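Local coordinates for DyP2 (Amycolatopsis sp. ATCC 39116, PDB 4G2C), which acts as a haem-containing dye peroxidase that binds manganese and probably oxidises dyes and lignin-related compounds, at residues 283-294 and 304-313; 419-427 and 439-447. All blocks are in the same frame, centred on the assembly; numbering follows the deposited sequence.

Contact 1: 283-294 and 304-313; sequences FKEAERDLAHDL and AGAMLVGRFE. With MN (manganese (II) ion), chain D; HEM (protoporphyrin IX containing Fe), chain C.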
loop_
_atom_site.group_PDB
_atom_site.type_symbol
_atom_site.label_atom_id
_atom_site.label_comp_id
_atom_site.label_asym_id
_atom_site.label_seq_id
_atom_site.Cartn_x
_atom_site.Cartn_y
_atom_site.Cartn_z
ATOM N N PHE A 283 -10.638 16.531 -6.243
ATOM C CA PHE A 283 -9.868 15.765 -7.222
ATOM C C PHE A 283 -10.598 15.718 -8.560
ATOM O O PHE A 283 -9.973 15.827 -9.613
ATOM C CB PHE A 283 -9.543 14.341 -6.710
ATOM C CG PHE A 283 -8.525 13.620 -7.545
ATOM C CD1 PHE A 283 -7.168 13.820 -7.334
ATOM C CD2 PHE A 283 -8.923 12.773 -8.571
ATOM C CE1 PHE A 283 -6.227 13.173 -8.120
ATOM C CE2 PHE A 283 -7.991 12.124 -9.351
ATOM C CZ PHE A 283 -6.642 12.324 -9.125
ATOM N N LYS A 284 -11.921 15.562 -8.512
ATOM C CA LYS A 284 -12.730 15.559 -9.730
ATOM C C LYS A 284 -12.827 16.947 -10.359
ATOM O O LYS A 284 -12.960 17.067 -11.572
ATOM C CB LYS A 284 -14.129 15.003 -9.474
ATOM C CG LYS A 284 -14.153 13.535 -9.184
ATOM C CD LYS A 284 -13.372 12.739 -10.232
ATOM C CE LYS A 284 -13.455 11.247 -9.941
ATOM N NZ LYS A 284 -12.571 10.429 -10.804
ATOM N N GLU A 285 -12.764 17.988 -9.540
ATOM C CA GLU A 285 -12.778 19.339 -10.062
ATOM C C GLU A 285 -11.455 19.528 -10.764
ATOM O O GLU A 285 -11.372 20.116 -11.851
ATOM C CB GLU A 285 -12.930 20.374 -8.937
ATOM C CG GLU A 285 -14.322 20.450 -8.333
ATOM C CD GLU A 285 -14.418 21.470 -7.203
ATOM O OE1 GLU A 285 -13.440 21.613 -6.435
ATOM O OE2 GLU A 285 -15.466 22.141 -7.089
ATOM N N ALA A 286 -10.410 19.022 -10.129
ATOM C CA ALA A 286 -9.080 19.104 -10.701
ATOM C C ALA A 286 -9.029 18.389 -12.036
ATOM O O ALA A 286 -8.449 18.916 -12.970
ATOM C CB ALA A 286 -8.022 18.560 -9.736
ATOM N N GLU A 287 -9.629 17.198 -12.133
ATOM C CA GLU A 287 -9.690 16.496 -13.428
ATOM C C GLU A 287 -10.362 17.410 -14.445
ATOM O O GLU A 287 -9.866 17.588 -15.564
ATOM C CB GLU A 287 -10.464 15.163 -13.365
ATOM C CG GLU A 287 -9.879 14.080 -12.450
ATOM C CD GLU A 287 -10.584 12.713 -12.570
ATOM O OE1 GLU A 287 -10.401 11.884 -11.643
ATOM O OE2 GLU A 287 -11.300 12.449 -13.579
ATOM N N ARG A 288 -11.496 17.990 -14.049
ATOM C CA ARG A 288 -12.255 18.857 -14.946
ATOM C C ARG A 288 -11.420 20.042 -15.439
ATOM O O ARG A 288 -11.334 20.286 -16.637
ATOM C CB ARG A 288 -13.531 19.359 -14.269
ATOM C CG ARG A 288 -14.361 20.295 -15.142
ATOM C CD ARG A 288 -15.282 21.153 -14.287
ATOM N NE ARG A 288 -14.525 21.960 -13.327
ATOM C CZ ARG A 288 -14.926 22.209 -12.079
ATOM N NH1 ARG A 288 -16.080 21.716 -11.638
ATOM N NH2 ARG A 288 -14.175 22.953 -11.270
ATOM N N ASP A 289 -10.812 20.766 -14.503
ATOM C CA ASP A 289 -10.041 21.955 -14.825
ATOM C C ASP A 289 -8.821 21.671 -15.712
ATOM O O ASP A 289 -8.501 22.473 -16.593
ATOM C CB ASP A 289 -9.606 22.693 -13.551
ATOM C CG ASP A 289 -10.790 23.227 -12.740
ATOM O OD1 ASP A 289 -11.915 23.335 -13.284
ATOM O OD2 ASP A 289 -10.589 23.535 -11.546
ATOM N N LEU A 290 -8.134 20.554 -15.471
ATOM C CA LEU A 290 -6.978 20.195 -16.297
ATOM C C LEU A 290 -7.435 19.881 -17.716
ATOM O O LEU A 290 -6.803 20.307 -18.686
ATOM C CB LEU A 290 -6.193 19.007 -15.705
ATOM C CG LEU A 290 -5.054 18.399 -16.542
ATOM C CD1 LEU A 290 -3.958 19.415 -16.863
ATOM C CD2 LEU A 290 -4.435 17.180 -15.864
ATOM N N ALA A 291 -8.537 19.146 -17.838
ATOM C CA ALA A 291 -9.085 18.835 -19.155
ATOM C C ALA A 291 -9.381 20.133 -19.901
ATOM O O ALA A 291 -8.963 20.319 -21.042
ATOM C CB ALA A 291 -10.351 17.973 -19.043
ATOM N N HIS A 292 -10.099 21.034 -19.244
ATOM C CA HIS A 292 -10.421 22.315 -19.860
ATOM C C HIS A 292 -9.160 23.068 -20.258
ATOM O O HIS A 292 -9.079 23.611 -21.363
ATOM C CB HIS A 292 -11.280 23.177 -18.932
ATOM C CG HIS A 292 -11.671 24.491 -19.532
ATOM N ND1 HIS A 292 -10.992 25.662 -19.272
ATOM C CD2 HIS A 292 -12.665 24.816 -20.391
ATOM C CE1 HIS A 292 -11.554 26.653 -19.941
ATOM N NE2 HIS A 292 -12.571 26.165 -20.630
ATOM N N ASP A 293 -8.184 23.096 -19.351
ATOM C CA ASP A 293 -6.897 23.741 -19.595
ATOM C C ASP A 293 -6.213 23.197 -20.854
ATOM O O ASP A 293 -5.630 23.950 -21.639
ATOM C CB ASP A 293 -5.966 23.504 -18.402
ATOM C CG ASP A 293 -5.909 24.681 -17.440
ATOM O OD1 ASP A 293 -6.602 25.702 -17.668
ATOM O OD2 ASP A 293 -5.161 24.568 -16.438
ATOM N N LEU A 294 -6.275 21.883 -21.038
ATOM C CA LEU A 294 -5.518 21.232 -22.100
ATOM C C LEU A 294 -6.305 21.184 -23.404
ATOM O O LEU A 294 -5.876 20.555 -24.374
ATOM C CB LEU A 294 -5.136 19.817 -21.671
ATOM C CG LEU A 294 -4.167 19.728 -20.489
ATOM C CD1 LEU A 294 -3.912 18.280 -20.160
ATOM C CD2 LEU A 294 -2.848 20.444 -20.787
ATOM N N ALA A 304 -7.552 13.394 -18.689
ATOM C CA ALA A 304 -6.937 14.323 -17.739
ATOM C C ALA A 304 -6.678 13.595 -16.434
ATOM O O ALA A 304 -5.639 13.786 -15.805
ATOM C CB ALA A 304 -7.824 15.526 -17.500
ATOM N N GLY A 305 -7.632 12.750 -16.050
ATOM C CA GLY A 305 -7.551 11.970 -14.831
ATOM C C GLY A 305 -6.459 10.927 -14.951
ATOM O O GLY A 305 -5.667 10.736 -14.026
ATOM N N ALA A 306 -6.432 10.242 -16.088
ATOM C CA ALA A 306 -5.380 9.281 -16.401
ATOM C C ALA A 306 -3.992 9.913 -16.288
ATOM O O ALA A 306 -3.038 9.252 -15.880
ATOM C CB ALA A 306 -5.594 8.716 -17.800
ATOM N N MET A 307 -3.870 11.190 -16.645
ATOM C CA MET A 307 -2.565 11.858 -16.584
ATOM C C MET A 307 -2.083 12.025 -15.153
ATOM O O MET A 307 -0.877 12.042 -14.900
ATOM C CB MET A 307 -2.596 13.231 -17.267
ATOM C CG MET A 307 -2.648 13.210 -18.785
ATOM S SD MET A 307 -2.907 14.880 -19.479
ATOM C CE MET A 307 -3.323 14.478 -21.177
ATOM N N LEU A 308 -3.023 12.159 -14.220
ATOM C CA LEU A 308 -2.690 12.349 -12.814
ATOM C C LEU A 308 -2.285 11.022 -12.180
ATOM O O LEU A 308 -1.412 10.966 -11.317
ATOM C CB LEU A 308 -3.892 12.915 -12.039
ATOM C CG LEU A 308 -4.490 14.217 -12.572
ATOM C CD1 LEU A 308 -5.761 14.623 -11.785
ATOM C CD2 LEU A 308 -3.435 15.294 -12.543
ATOM N N VAL A 309 -2.948 9.956 -12.604
ATOM C CA VAL A 309 -2.758 8.655 -11.988
ATOM C C VAL A 309 -1.787 7.750 -12.779
ATOM O O VAL A 309 -0.975 7.050 -12.189
ATOM C CB VAL A 309 -4.116 7.972 -11.808
ATOM C CG1 VAL A 309 -3.928 6.515 -11.410
ATOM C CG2 VAL A 309 -4.935 8.747 -10.761
ATOM N N GLY A 310 -1.872 7.794 -14.109
ATOM C CA GLY A 310 -1.038 6.962 -14.954
ATOM C C GLY A 310 -1.841 5.806 -15.505
ATOM O O GLY A 310 -1.346 5.000 -16.295
ATOM N N ARG A 311 -3.084 5.708 -15.041
ATOM C CA ARG A 311 -4.057 4.771 -15.588
ATOM C C ARG A 311 -5.418 5.463 -15.641
ATOM O O ARG A 311 -5.683 6.375 -14.869
ATOM C CB ARG A 311 -4.186 3.528 -14.715
ATOM C CG ARG A 311 -2.965 2.631 -14.572
ATOM C CD ARG A 311 -3.261 1.502 -13.531
ATOM N NE ARG A 311 -2.140 0.587 -13.297
ATOM C CZ ARG A 311 -1.990 -0.601 -13.883
ATOM N NH1 ARG A 311 -2.907 -1.055 -14.747
ATOM N NH2 ARG A 311 -0.927 -1.349 -13.595
ATOM N N PHE A 312 -6.272 5.036 -16.561
ATOM C CA PHE A 312 -7.684 5.411 -16.533
ATOM C C PHE A 312 -8.373 4.717 -15.355
ATOM O O PHE A 312 -7.835 3.786 -14.755
ATOM C CB PHE A 312 -8.368 5.021 -17.852
ATOM C CG PHE A 312 -7.848 5.777 -19.033
ATOM C CD1 PHE A 312 -8.386 7.008 -19.376
ATOM C CD2 PHE A 312 -6.783 5.286 -19.773
ATOM C CE1 PHE A 312 -7.895 7.713 -20.455
ATOM C CE2 PHE A 312 -6.282 5.988 -20.845
ATOM C CZ PHE A 312 -6.839 7.205 -21.189
ATOM N N GLU A 313 -9.571 5.162 -15.023
ATOM C CA GLU A 313 -10.292 4.541 -13.922
ATOM C C GLU A 313 -10.353 3.012 -13.976
ATOM O O GLU A 313 -10.398 2.354 -12.918
ATOM C CB GLU A 313 -11.672 5.170 -13.756
ATOM C CG GLU A 313 -11.574 6.496 -13.027
ATOM C CD GLU A 313 -12.647 7.478 -13.439
ATOM O OE1 GLU A 313 -13.849 7.172 -13.230
ATOM O OE2 GLU A 313 -12.279 8.559 -13.978
HETATM MN MN MN D . -12.209 10.656 -14.716
HETATM C CHA HEM C . -0.461 2.378 -7.614
HETATM C CHB HEM C . -3.845 5.399 -5.869
HETATM C CHC HEM C . -1.129 6.265 -1.936
HETATM C CHD HEM C . 2.527 3.900 -4.048
HETATM C C1A HEM C . -1.620 3.104 -7.481
HETATM C C2A HEM C . -2.732 3.085 -8.409
HETATM C C3A HEM C . -3.661 3.915 -7.919
HETATM C C4A HEM C . -3.175 4.482 -6.673
HETATM C CMA HEM C . -5.025 4.230 -8.555
HETATM C CAA HEM C . -2.793 2.240 -9.713
HETATM C CBA HEM C . -3.277 0.826 -9.380
HETATM C CGA HEM C . -2.142 -0.078 -8.956
HETATM O O1A HEM C . -1.145 -0.210 -9.688
HETATM O O2A HEM C . -2.220 -0.687 -7.869
HETATM C C1B HEM C . -3.424 5.919 -4.654
HETATM C C2B HEM C . -4.149 6.835 -3.774
HETATM C C3B HEM C . -3.380 7.061 -2.690
HETATM C C4B HEM C . -2.167 6.293 -2.831
HETATM C CMB HEM C . -5.542 7.444 -4.076
HETATM C CAB HEM C . -3.671 7.934 -1.449
HETATM C CBB HEM C . -4.921 8.274 -1.125
HETATM C C1C HEM C . 0.126 5.765 -2.205
HETATM C C2C HEM C . 1.321 5.988 -1.408
HETATM C C3C HEM C . 2.326 5.314 -1.992
HETATM C C4C HEM C . 1.796 4.656 -3.170
HETATM C CMC HEM C . 1.398 6.822 -0.097
HETATM C CAC HEM C . 3.809 5.264 -1.550
HETATM C CBC HEM C . 4.335 6.210 -0.756
HETATM C C1D HEM C . 2.054 3.233 -5.158
HETATM C C2D HEM C . 2.817 2.269 -5.905
HETATM C C3D HEM C . 1.866 1.797 -6.994
HETATM C C4D HEM C . 0.647 2.520 -6.817
HETATM C CMD HEM C . 4.263 1.817 -5.636
HETATM C CAD HEM C . 2.140 0.794 -8.097
HETATM C CBD HEM C . 2.997 1.556 -9.087
HETATM C CGD HEM C . 3.397 0.526 -10.106
HETATM O O1D HEM C . 3.998 -0.502 -9.696
HETATM O O2D HEM C . 3.064 0.729 -11.305
HETATM N NA HEM C . -1.923 3.949 -6.439
HETATM N NB HEM C . -2.227 5.616 -4.034
HETATM N NC HEM C . 0.454 4.947 -3.275
HETATM N ND HEM C . 0.790 3.347 -5.727
HETATM FE FE HEM C . -0.728 4.648 -4.962
HETATM O O HOH W 1 -10.387 9.615 -15.699
#
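Leu290, Ala304 and Leu308 form the apolar centre, where helices 283-293 and 304-309 cross steeply, at 113°. The Ala304 methyl sits against the Glu287 carbonyl and the Ala291 methyl. Leu290 and Leu308 pass alongside, running opposite ways, with Leu290 CD2 3.9 Å from Leu308 CD2. The other methyl, Leu308 CD1, lies 3.6 Å from Phe283 CZ. Phe283 CG stands opposite its backbone N (chi1 -168°), which carries the ring toward Leu308, and Phe215 stacks on it. At the far end Leu294 and Met307 meet tip to tip, CD1 to SD at 3.6 Å.

The polar edge is a manganese site. Glu287 is extended beyond CG and binds the manganese through OE2 at 2.3 Å. Glu313 supplies its OE2 at 2.2 Å from the metal. Water 1 is a third ligand. Lys284 NZ meets the second oxygen of Glu287, OE1, at 2.7 Å in a salt bridge, 36° out of the carboxylate plane. Lys284 NZ is also bonded to Phe215 O, which helps fix its position. Gly305 lies against the Glu287 carboxylate, and a side chain there would clash with OE2.

The two carboxylates, which would otherwise probably repel each other, are bridged by the metal. Manganese thus ties the helix of Glu287 to the turn that carries Glu313, and may serve manganese-dependent oxidation.

Contact 2: 419-427 and 439-447; sequences TQQIWANNP and GLDPVIGQG. With HEM (protoporphyrin IX containing Fe), chain C.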
loop_
_atom_site.group_PDB
_atom_site.type_symbol
_atom_site.label_atom_id
_atom_site.label_comp_id
_atom_site.label_asym_id
_atom_site.label_seq_id
_atom_site.Cartn_x
_atom_site.Cartn_y
_atom_site.Cartn_z
ATOM N N THR A 419 10.169 6.270 -1.332
ATOM C CA THR A 419 9.168 6.491 -2.381
ATOM C C THR A 419 8.410 7.803 -2.159
ATOM O O THR A 419 8.212 8.594 -3.089
ATOM C CB THR A 419 8.180 5.310 -2.451
ATOM O OG1 THR A 419 8.880 4.125 -2.874
ATOM C CG2 THR A 419 7.030 5.603 -3.409
ATOM N N GLN A 420 8.023 8.043 -0.909
ATOM C CA GLN A 420 7.293 9.255 -0.541
ATOM C C GLN A 420 8.195 10.478 -0.635
ATOM O O GLN A 420 7.823 11.505 -1.223
ATOM C CB GLN A 420 6.758 9.142 0.888
ATOM C CG GLN A 420 5.933 10.334 1.314
ATOM C CD GLN A 420 4.603 10.381 0.593
ATOM O OE1 GLN A 420 3.819 9.434 0.670
ATOM N NE2 GLN A 420 4.342 11.477 -0.122
ATOM N N GLN A 421 9.386 10.367 -0.058
ATOM C CA GLN A 421 10.285 11.522 0.039
ATOM C C GLN A 421 11.097 11.793 -1.234
ATOM O O GLN A 421 11.034 12.884 -1.797
ATOM C CB GLN A 421 11.224 11.396 1.249
ATOM C CG GLN A 421 12.184 12.590 1.369
ATOM C CD GLN A 421 13.247 12.439 2.452
ATOM O OE1 GLN A 421 13.151 11.591 3.335
ATOM N NE2 GLN A 421 14.275 13.276 2.379
ATOM N N ILE A 422 11.845 10.792 -1.684
ATOM C CA ILE A 422 12.824 10.950 -2.760
ATOM C C ILE A 422 12.204 10.872 -4.154
ATOM O O ILE A 422 12.813 11.292 -5.136
ATOM C CB ILE A 422 13.890 9.839 -2.670
ATOM C CG1 ILE A 422 14.443 9.770 -1.249
ATOM C CG2 ILE A 422 14.988 10.027 -3.736
ATOM C CD1 ILE A 422 15.310 10.966 -0.878
ATOM N N TRP A 423 11.008 10.305 -4.246
ATOM C CA TRP A 423 10.330 10.186 -5.528
ATOM C C TRP A 423 9.094 11.091 -5.588
ATOM O O TRP A 423 9.073 12.086 -6.327
ATOM C CB TRP A 423 9.976 8.726 -5.821
ATOM C CG TRP A 423 11.181 7.875 -6.206
ATOM C CD1 TRP A 423 12.477 8.313 -6.389
ATOM C CD2 TRP A 423 11.197 6.458 -6.479
ATOM N NE1 TRP A 423 13.282 7.253 -6.750
ATOM C CE2 TRP A 423 12.525 6.109 -6.810
ATOM C CE3 TRP A 423 10.218 5.453 -6.476
ATOM C CZ2 TRP A 423 12.896 4.801 -7.134
ATOM C CZ3 TRP A 423 10.591 4.151 -6.795
ATOM C CH2 TRP A 423 11.921 3.842 -7.127
ATOM N N ALA A 424 8.084 10.771 -4.786
ATOM C CA ALA A 424 6.807 11.479 -4.873
ATOM C C ALA A 424 6.960 12.981 -4.602
ATOM O O ALA A 424 6.512 13.810 -5.405
ATOM C CB ALA A 424 5.762 10.848 -3.946
ATOM N N ASN A 425 7.601 13.320 -3.485
ATOM C CA ASN A 425 7.749 14.707 -3.073
ATOM C C ASN A 425 8.814 15.457 -3.860
ATOM O O ASN A 425 8.979 16.656 -3.694
ATOM C CB ASN A 425 8.124 14.798 -1.591
ATOM C CG ASN A 425 6.997 14.370 -0.669
ATOM O OD1 ASN A 425 5.895 14.029 -1.113
ATOM N ND2 ASN A 425 7.283 14.350 0.623
ATOM N N ASN A 426 9.555 14.744 -4.694
ATOM C CA ASN A 426 10.731 15.319 -5.312
ATOM C C ASN A 426 10.385 15.904 -6.674
ATOM O O ASN A 426 9.935 15.179 -7.566
ATOM C CB ASN A 426 11.797 14.244 -5.432
ATOM C CG ASN A 426 13.106 14.770 -5.974
ATOM O OD1 ASN A 426 13.197 15.915 -6.430
ATOM N ND2 ASN A 426 14.136 13.923 -5.939
ATOM N N PRO A 427 10.566 17.223 -6.833
ATOM C CA PRO A 427 10.184 17.839 -8.107
ATOM C C PRO A 427 11.086 17.385 -9.243
ATOM O O PRO A 427 10.673 17.441 -10.401
ATOM C CB PRO A 427 10.353 19.353 -7.847
ATOM C CG PRO A 427 11.373 19.446 -6.737
ATOM C CD PRO A 427 11.116 18.201 -5.871
ATOM N N GLY A 439 8.130 17.957 -11.426
ATOM C CA GLY A 439 7.334 18.382 -10.294
ATOM C C GLY A 439 6.816 17.232 -9.433
ATOM O O GLY A 439 7.176 16.059 -9.624
ATOM N N LEU A 440 5.963 17.577 -8.473
ATOM C CA LEU A 440 5.500 16.618 -7.478
ATOM C C LEU A 440 4.439 15.674 -8.019
ATOM O O LEU A 440 3.618 16.039 -8.872
ATOM C CB LEU A 440 4.920 17.349 -6.265
ATOM C CG LEU A 440 5.795 17.756 -5.077
ATOM C CD1 LEU A 440 6.967 18.618 -5.510
ATOM C CD2 LEU A 440 4.927 18.479 -4.047
ATOM N N ASP A 441 4.441 14.464 -7.481
ATOM C CA ASP A 441 3.317 13.558 -7.627
ATOM C C ASP A 441 2.047 14.326 -7.241
ATOM O O ASP A 441 1.956 14.891 -6.143
ATOM C CB ASP A 441 3.534 12.335 -6.721
ATOM C CG ASP A 441 2.452 11.283 -6.878
ATOM O OD1 ASP A 441 1.248 11.634 -6.874
ATOM O OD2 ASP A 441 2.807 10.092 -7.001
ATOM N N PRO A 442 1.068 14.373 -8.151
ATOM C CA PRO A 442 -0.158 15.145 -7.908
ATOM C C PRO A 442 -1.121 14.443 -6.944
ATOM O O PRO A 442 -1.946 15.096 -6.305
ATOM C CB PRO A 442 -0.794 15.216 -9.299
ATOM C CG PRO A 442 -0.331 13.978 -9.984
ATOM C CD PRO A 442 1.080 13.755 -9.488
ATOM N N VAL A 443 -1.025 13.123 -6.850
ATOM C CA VAL A 443 -1.938 12.376 -5.994
ATOM C C VAL A 443 -1.491 12.338 -4.536
ATOM O O VAL A 443 -2.311 12.490 -3.625
ATOM C CB VAL A 443 -2.157 10.934 -6.473
ATOM C CG1 VAL A 443 -3.172 10.261 -5.577
ATOM C CG2 VAL A 443 -2.629 10.912 -7.929
ATOM N N ILE A 444 -0.200 12.117 -4.306
ATOM C CA ILE A 444 0.292 12.009 -2.932
ATOM C C ILE A 444 1.449 12.936 -2.581
ATOM O O ILE A 444 1.965 12.880 -1.465
ATOM C CB ILE A 444 0.739 10.568 -2.608
ATOM C CG1 ILE A 444 1.916 10.160 -3.507
ATOM C CG2 ILE A 444 -0.432 9.616 -2.730
ATOM C CD1 ILE A 444 2.637 8.893 -3.050
ATOM N N GLY A 445 1.881 13.757 -3.537
ATOM C CA GLY A 445 2.993 14.669 -3.306
ATOM C C GLY A 445 2.723 15.686 -2.200
ATOM O O GLY A 445 1.631 16.277 -2.138
ATOM N N GLN A 446 3.719 15.894 -1.332
ATOM C CA GLN A 446 3.581 16.811 -0.202
ATOM C C GLN A 446 4.622 17.923 -0.251
ATOM O O GLN A 446 5.747 17.725 -0.715
ATOM C CB GLN A 446 3.622 16.050 1.134
ATOM C CG GLN A 446 2.415 15.138 1.305
ATOM C CD GLN A 446 2.254 14.520 2.706
ATOM O OE1 GLN A 446 1.130 14.341 3.167
ATOM N NE2 GLN A 446 3.361 14.166 3.360
ATOM N N GLY A 447 4.229 19.099 0.222
ATOM C CA GLY A 447 5.052 20.283 0.118
ATOM C C GLY A 447 4.515 21.234 -0.942
ATOM O O GLY A 447 3.412 21.020 -1.496
HETATM C CHA HEM C . -0.461 2.378 -7.614
HETATM C CHB HEM C . -3.845 5.399 -5.869
HETATM C CHC HEM C . -1.129 6.265 -1.936
HETATM C CHD HEM C . 2.527 3.900 -4.048
HETATM C C1A HEM C . -1.620 3.104 -7.481
HETATM C C2A HEM C . -2.732 3.085 -8.409
HETATM C C3A HEM C . -3.661 3.915 -7.919
HETATM C C4A HEM C . -3.175 4.482 -6.673
HETATM C CMA HEM C . -5.025 4.230 -8.555
HETATM C CAA HEM C . -2.793 2.240 -9.713
HETATM C CBA HEM C . -3.277 0.826 -9.380
HETATM C CGA HEM C . -2.142 -0.078 -8.956
HETATM O O1A HEM C . -1.145 -0.210 -9.688
HETATM O O2A HEM C . -2.220 -0.687 -7.869
HETATM C C1B HEM C . -3.424 5.919 -4.654
HETATM C C2B HEM C . -4.149 6.835 -3.774
HETATM C C3B HEM C . -3.380 7.061 -2.690
HETATM C C4B HEM C . -2.167 6.293 -2.831
HETATM C CMB HEM C . -5.542 7.444 -4.076
HETATM C CAB HEM C . -3.671 7.934 -1.449
HETATM C CBB HEM C . -4.921 8.274 -1.125
HETATM C C1C HEM C . 0.126 5.765 -2.205
HETATM C C2C HEM C . 1.321 5.988 -1.408
HETATM C C3C HEM C . 2.326 5.314 -1.992
HETATM C C4C HEM C . 1.796 4.656 -3.170
HETATM C CMC HEM C . 1.398 6.822 -0.097
HETATM C CAC HEM C . 3.809 5.264 -1.550
HETATM C CBC HEM C . 4.335 6.210 -0.756
HETATM C C1D HEM C . 2.054 3.233 -5.158
HETATM C C2D HEM C . 2.817 2.269 -5.905
HETATM C C3D HEM C . 1.866 1.797 -6.994
HETATM C C4D HEM C . 0.647 2.520 -6.817
HETATM C CMD HEM C . 4.263 1.817 -5.636
HETATM C CAD HEM C . 2.140 0.794 -8.097
HETATM C CBD HEM C . 2.997 1.556 -9.087
HETATM C CGD HEM C . 3.397 0.526 -10.106
HETATM O O1D HEM C . 3.998 -0.502 -9.696
HETATM O O2D HEM C . 3.064 0.729 -11.305
HETATM N NA HEM C . -1.923 3.949 -6.439
HETATM N NB HEM C . -2.227 5.616 -4.034
HETATM N NC HEM C . 0.454 4.947 -3.275
HETATM N ND HEM C . 0.790 3.347 -5.727
HETATM FE FE HEM C . -0.728 4.648 -4.962
HETATM O O HOH W 2 8.319 18.633 -1.535
#
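The side-chain amide of Asn425 receives a hydrogen bond on each face of its plane, both at OD1. Gln446 N comes over one face, 2.9 Å from OD1 and 58° out of the plane, and Gln420 NE2 over the opposite face at 3.1 Å. The Asn425 and Gln446 side chains run alongside each other, their amide planes 28° apart. Asn425 ND2 is bonded to Leu148 O, and Gln446 NE2 to Asp150 OD1. The Gln420 amide works at its edge: NE2 also donates to Ile444 O at 3.1 Å, nearly in the amide plane. Its chain bends at the second torsion (70°) and brings the amide to the haem edge, where OE1 touches the vinyl and methyl groups. Ile444 covers part of one haem face, with CG2 3.5 Å from HEM CHC and CD1 over the neighbouring pyrrole. Ala424 CB packs behind that CD1 methyl. Water 2 donates to both Asn425 O and Gln446 O.

An alanine in place of Asn425 would probably leave Gln446 N without its acceptor and Gln420 freer to turn. Asp441 OD1 accepts from Val443 N, an Asx turn, and from Ile444 N, which extends it to an Asx motif. His350, probably the proximal haem ligand as in other peroxidases, is bonded to Asp441 OD2. The Asn425 bonds hold Gln420 and Ile444 at the haem, and Asp441 N to Ala424 O helps place the carboxylate.

Contacts 1 and 2 follow each other along the chain, with centres about 17 Å apart, and both touch the haem. They meet where the end of helix 304-309 lies against the loop 439-447. Leu308 O is 3.5 Å from Pro442 CG, and Val309 CG2 is 4.2 Å from Val443 CG2. Helix 350-354 lies by both: His350 has a backbone bond to Leu308 in contact 1 and a side-chain bond to Asp441 in contact 2. Contact 1 reaches the haem through Val309 CG1, 3.8 Å from HEM CMA. The manganese lies 16.2 Å from HEM FE, so any electron transfer between them would probably be long-range, through the intervening protein.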